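Local structure of cyclodipeptide synthase, BtCDPS (Bacillus thermoamylovorans, 6ZU3) at residues N25-L30 with N55-T60; E137-S142 with W204-K209. The protein probably makes cyclodipeptides by transferring aminoacyl groups from charged tRNAs, as other members of the cyclodipeptide synthase family do. All coordinates share one frame; numbering follows the deposited sequence. Where two conformers were deposited one is given.

Interaction 1. Residues N25-L30 with N55-T60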
# COMPACT_ATOMS: atom_id res chain seq x y z
N ASN A 25 -3.25 15.91 -12.27
CA ASN A 25 -4.65 15.88 -12.66
C ASN A 25 -5.59 15.80 -11.46
O ASN A 25 -6.77 16.13 -11.59
CB ASN A 25 -4.93 14.69 -13.59
CG ASN A 25 -4.37 14.90 -14.99
OD1 ASN A 25 -4.18 16.03 -15.44
ND2 ASN A 25 -4.11 13.80 -15.69
N LYS A 26 -5.09 15.34 -10.30
CA LYS A 26 -5.84 15.34 -9.03
C LYS A 26 -7.14 14.53 -9.10
O LYS A 26 -8.08 14.78 -8.33
CB LYS A 26 -6.13 16.77 -8.57
CG LYS A 26 -4.86 17.57 -8.26
CD LYS A 26 -4.19 17.02 -7.00
CE LYS A 26 -2.80 17.61 -6.80
NZ LYS A 26 -2.86 19.09 -6.79
N THR A 27 -7.20 13.54 -9.99
CA THR A 27 -8.44 12.77 -10.16
C THR A 27 -8.73 11.90 -8.95
O THR A 27 -9.87 11.87 -8.44
CB THR A 27 -8.33 11.90 -11.42
OG1 THR A 27 -8.17 12.73 -12.57
CG2 THR A 27 -9.57 11.02 -11.59
N HIS A 28 -7.74 11.16 -8.47
CA HIS A 28 -7.98 10.19 -7.42
C HIS A 28 -6.67 9.88 -6.72
O HIS A 28 -5.63 9.74 -7.37
CB HIS A 28 -8.60 8.90 -7.99
CG HIS A 28 -8.86 7.85 -6.95
ND1 HIS A 28 -7.96 6.84 -6.67
CD2 HIS A 28 -9.92 7.65 -6.13
CE1 HIS A 28 -8.46 6.07 -5.71
NE2 HIS A 28 -9.65 6.54 -5.37
N ILE A 29 -6.74 9.77 -5.40
CA ILE A 29 -5.62 9.30 -4.59
C ILE A 29 -6.06 8.07 -3.81
O ILE A 29 -7.17 8.04 -3.28
CB ILE A 29 -5.08 10.40 -3.65
CG1 ILE A 29 -3.88 9.89 -2.85
CG2 ILE A 29 -6.18 10.90 -2.71
CD1 ILE A 29 -3.07 11.02 -2.21
N LEU A 30 -5.21 7.05 -3.79
CA LEU A 30 -5.42 5.85 -2.98
C LEU A 30 -4.40 5.90 -1.86
O LEU A 30 -3.19 5.89 -2.12
CB LEU A 30 -5.25 4.58 -3.83
CG LEU A 30 -5.48 3.26 -3.09
CD1 LEU A 30 -6.92 3.21 -2.59
CD2 LEU A 30 -5.21 2.07 -4.00
N ASN A 55 -7.07 18.37 -1.89
CA ASN A 55 -6.31 18.33 -3.13
C ASN A 55 -6.95 17.50 -4.24
O ASN A 55 -6.85 17.88 -5.41
CB ASN A 55 -4.90 17.80 -2.85
CG ASN A 55 -3.96 18.88 -2.35
OD1 ASN A 55 -3.47 19.70 -3.12
ND2 ASN A 55 -3.69 18.88 -1.04
N PHE A 56 -7.61 16.39 -3.92
CA PHE A 56 -8.04 15.44 -4.93
C PHE A 56 -9.56 15.41 -5.09
O PHE A 56 -10.31 15.62 -4.14
CB PHE A 56 -7.53 14.03 -4.59
CG PHE A 56 -6.05 13.87 -4.80
CD1 PHE A 56 -5.15 14.24 -3.82
CD2 PHE A 56 -5.57 13.39 -6.01
CE1 PHE A 56 -3.79 14.11 -4.01
CE2 PHE A 56 -4.20 13.25 -6.21
CZ PHE A 56 -3.31 13.61 -5.21
N LYS A 57 -10.00 15.15 -6.33
CA LYS A 57 -11.43 15.03 -6.59
C LYS A 57 -12.03 13.86 -5.84
O LYS A 57 -13.15 13.94 -5.33
CB LYS A 57 -11.68 14.88 -8.09
CG LYS A 57 -11.33 16.12 -8.90
CD LYS A 57 -11.99 16.07 -10.26
CE LYS A 57 -10.96 15.87 -11.36
NZ LYS A 57 -11.34 16.61 -12.59
N ASN A 58 -11.29 12.76 -5.75
CA ASN A 58 -11.76 11.51 -5.16
C ASN A 58 -10.68 10.94 -4.26
O ASN A 58 -9.49 10.99 -4.60
CB ASN A 58 -12.13 10.49 -6.24
CG ASN A 58 -13.19 11.01 -7.18
OD1 ASN A 58 -14.38 10.90 -6.90
ND2 ASN A 58 -12.77 11.59 -8.32
N VAL A 59 -11.09 10.37 -3.12
CA VAL A 59 -10.18 9.82 -2.13
C VAL A 59 -10.67 8.43 -1.73
O VAL A 59 -11.85 8.26 -1.41
CB VAL A 59 -10.08 10.70 -0.87
CG1 VAL A 59 -9.11 10.09 0.15
CG2 VAL A 59 -9.71 12.17 -1.23
N THR A 60 -9.75 7.47 -1.70
CA THR A 60 -10.02 6.11 -1.23
C THR A 60 -8.90 5.70 -0.29
O THR A 60 -7.74 6.09 -0.49
CB THR A 60 -10.10 5.12 -2.41
OG1 THR A 60 -11.11 5.55 -3.33
CG2 THR A 60 -10.38 3.67 -1.94
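Ile29 and Val59 pair side by side in two parallel strands whose short axes run 4.9 Å apart at 12°. They are the two strands of a beta-alpha-beta crossover, joined by helix 42-55, in the Rossmann-like sheet of the cyclodipeptide synthases. Ile29 N donates to Asn58 O, and Ile29 O accepts from Thr60 N. Next to them, Lys57 N bonds to Lys26 O at 2.8 Å, almost straight.

The Phe56 ring is the centre of the apolar contact. Ile29 lies over one face, its CB 3.6 Å from the ring centroid, with CG2 and CD1 spread over the ring atoms. Lys26 crosses the opposite face at about a right angle and puts CD over the ring centre. The Lys26 chain bends at chi2 (-69°), which brings CD over the ring and sets CB, CG and CD along Asn55 O. With an alanine here instead of Phe56, Lys26 CD and Ile29 CB would lose the ring between them, and a gap would probably open. Ile29 CG2 also touches Val59 CG2 at 4.0 Å.

On the other side of the sheet, Leu30 CD1 packs on Thr60 CG2 at 3.6 Å. Asn58 ND2 reaches back to Thr27 O at 2.9 Å, with the acceptor close to its amide plane. The buried His28 ring bonds through both nitrogens. ND1 pairs with Ser196 OG, and Tyr193 stacks on the ring. Thr60 OG1 also bonds to Asp109, and it receives His28 NE2 at 2.7 Å, in the imidazole plane and nearly straight (173°).

Interaction 2. Residues E137-S142 with W204-K209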
# COMPACT_ATOMS: atom_id res chain seq x y z
N GLU A 137 13.00 -15.09 -12.19
CA GLU A 137 13.81 -15.01 -10.98
C GLU A 137 14.09 -13.57 -10.57
O GLU A 137 14.21 -13.28 -9.37
CB GLU A 137 15.13 -15.75 -11.20
CG GLU A 137 16.01 -15.84 -9.95
CD GLU A 137 16.87 -14.62 -9.75
OE1 GLU A 137 17.07 -13.85 -10.72
OE2 GLU A 137 17.33 -14.41 -8.61
N LYS A 138 14.23 -12.66 -11.54
CA LYS A 138 14.52 -11.27 -11.23
C LYS A 138 13.35 -10.60 -10.53
O LYS A 138 13.52 -9.90 -9.52
CB LYS A 138 14.88 -10.52 -12.52
CG LYS A 138 15.27 -9.05 -12.35
CD LYS A 138 15.39 -8.37 -13.73
CE LYS A 138 15.58 -6.87 -13.62
NZ LYS A 138 16.98 -6.48 -13.24
N PHE A 139 12.14 -10.83 -11.04
CA PHE A 139 10.93 -10.34 -10.38
C PHE A 139 10.75 -11.01 -9.02
O PHE A 139 10.39 -10.35 -8.04
CB PHE A 139 9.72 -10.61 -11.27
CG PHE A 139 8.46 -9.98 -10.75
CD1 PHE A 139 8.31 -8.60 -10.75
CD2 PHE A 139 7.42 -10.77 -10.26
CE1 PHE A 139 7.14 -8.00 -10.30
CE2 PHE A 139 6.23 -10.17 -9.79
CZ PHE A 139 6.10 -8.80 -9.80
N ARG A 140 10.97 -12.32 -8.95
CA ARG A 140 10.86 -13.02 -7.68
C ARG A 140 11.80 -12.42 -6.65
O ARG A 140 11.42 -12.17 -5.50
CB ARG A 140 11.15 -14.51 -7.88
CG ARG A 140 11.16 -15.32 -6.59
CD ARG A 140 10.94 -16.80 -6.87
NE ARG A 140 12.11 -17.43 -7.46
CZ ARG A 140 12.20 -17.78 -8.75
NH1 ARG A 140 11.19 -17.54 -9.57
NH2 ARG A 140 13.29 -18.37 -9.21
N LYS A 141 13.05 -12.16 -7.05
CA LYS A 141 14.01 -11.57 -6.13
C LYS A 141 13.53 -10.21 -5.61
O LYS A 141 13.66 -9.93 -4.41
CB LYS A 141 15.35 -11.43 -6.83
CG LYS A 141 16.51 -10.92 -5.98
CD LYS A 141 17.80 -10.89 -6.82
CE LYS A 141 19.00 -10.45 -6.00
NZ LYS A 141 18.94 -9.01 -5.65
N SER A 142 12.96 -9.38 -6.49
CA SER A 142 12.47 -8.07 -6.07
C SER A 142 11.29 -8.19 -5.12
O SER A 142 11.17 -7.41 -4.16
CB SER A 142 12.06 -7.24 -7.28
OG SER A 142 13.21 -6.69 -7.90
N TRP A 204 9.35 3.16 -3.49
CA TRP A 204 9.02 1.80 -3.90
C TRP A 204 10.07 1.36 -4.92
O TRP A 204 9.95 1.66 -6.11
CB TRP A 204 7.60 1.76 -4.46
CG TRP A 204 7.17 0.44 -4.99
CD1 TRP A 204 7.48 -0.81 -4.50
CD2 TRP A 204 6.33 0.23 -6.12
NE1 TRP A 204 6.88 -1.77 -5.27
CE2 TRP A 204 6.17 -1.16 -6.28
CE3 TRP A 204 5.69 1.09 -7.02
CZ2 TRP A 204 5.41 -1.71 -7.30
CZ3 TRP A 204 4.95 0.55 -8.04
CH2 TRP A 204 4.81 -0.85 -8.18
N LYS A 205 11.10 0.66 -4.44
CA LYS A 205 12.24 0.32 -5.30
C LYS A 205 11.82 -0.56 -6.47
O LYS A 205 12.30 -0.38 -7.59
CB LYS A 205 13.33 -0.37 -4.48
CG LYS A 205 14.53 -0.86 -5.29
CD LYS A 205 14.77 -2.34 -5.03
CE LYS A 205 13.68 -3.16 -5.73
NZ LYS A 205 13.97 -4.59 -5.92
N LEU A 206 10.95 -1.55 -6.22
CA LEU A 206 10.47 -2.38 -7.33
C LEU A 206 9.75 -1.54 -8.37
O LEU A 206 9.89 -1.77 -9.58
CB LEU A 206 9.57 -3.50 -6.79
CG LEU A 206 8.74 -4.34 -7.77
CD1 LEU A 206 9.62 -4.97 -8.86
CD2 LEU A 206 7.96 -5.43 -7.05
N GLY A 207 9.02 -0.52 -7.93
CA GLY A 207 8.35 0.36 -8.88
C GLY A 207 9.33 1.10 -9.76
O GLY A 207 9.08 1.29 -10.95
N GLU A 208 10.47 1.51 -9.19
CA GLU A 208 11.51 2.15 -9.97
C GLU A 208 12.01 1.23 -11.08
O GLU A 208 12.30 1.68 -12.20
CB GLU A 208 12.67 2.56 -9.06
CG GLU A 208 12.32 3.67 -8.09
CD GLU A 208 13.46 3.97 -7.14
OE1 GLU A 208 14.62 3.65 -7.49
OE2 GLU A 208 13.21 4.55 -6.06
N LYS A 209 12.11 -0.07 -10.79
CA LYS A 209 12.53 -1.03 -11.80
C LYS A 209 11.43 -1.25 -12.83
O LYS A 209 11.70 -1.33 -14.04
CB LYS A 209 12.91 -2.36 -11.14
CG LYS A 209 14.09 -2.25 -10.18
CD LYS A 209 14.57 -3.64 -9.74
CE LYS A 209 15.63 -3.54 -8.66
NZ LYS A 209 16.93 -3.11 -9.24
O HOH W 1 16.68 -6.19 -10.40
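Ser142 meets three side chains of helix 205-211. Its OG accepts a hydrogen bond from Lys205 NZ at 3.0 Å. Lys205 reaches it with a chain bent at chi2 and chi3 (73°), which turns the ammonium group toward the serine. Lys209 CD comes to 3.8 Å from the same OG, a van der Waals contact of a methylene with the hydroxyl. Ser142 CB packs on Leu206 CD1 at 3.7 Å. That methyl also lies 4.2 Å from Phe139 CE1. Phe139 and Leu206 cross at about a right angle.

Farther out, Lys138 NZ gives a hydrogen bond to a water at 2.9 Å. Lys209 NZ reaches the same water only weakly. The ammonium nitrogens, Lys138 NZ and Lys209 NZ, stay 5.2 Å apart, and Lys138 also forms a salt bridge with Glu214. Phe215 meets Phe139 edge to face and also touches Leu206 and Lys209. Met146, one turn after Ser142, touches Leu206 as well.

The short helical axes are 11.1 Å apart at 154°, and the helices meet through Ser142 and the side chains reaching to it, not along their backbones. This is a roughly antiparallel helix pair with a small apolar contact bordered by lysines, joining the start of helix 137-157 to helix 205-211 of the cyclodipeptide synthase fold.

In the fold
Interaction 1 closes before interaction 2 opens along the chain. Their centres lie 27 Å apart, and their nearest atoms about 11 Å, so they do not touch. Interaction 1 pairs two neighbouring strands within the mixed central sheet. Interaction 2 joins two helices, 137-157 and 205-211. Strand 196-200 links the two regions: it lies next to strand 28-32 in the sheet, and helix 205-211 follows it in the chain. Helix 167-191 packs on the His28, Leu30 and Thr60 side of the sheet, and its Phe184 meets Trp204 at the start of helix 205-211. The two contacts thus lie in one Rossmann-like fold, one within its sheet and one among the helices.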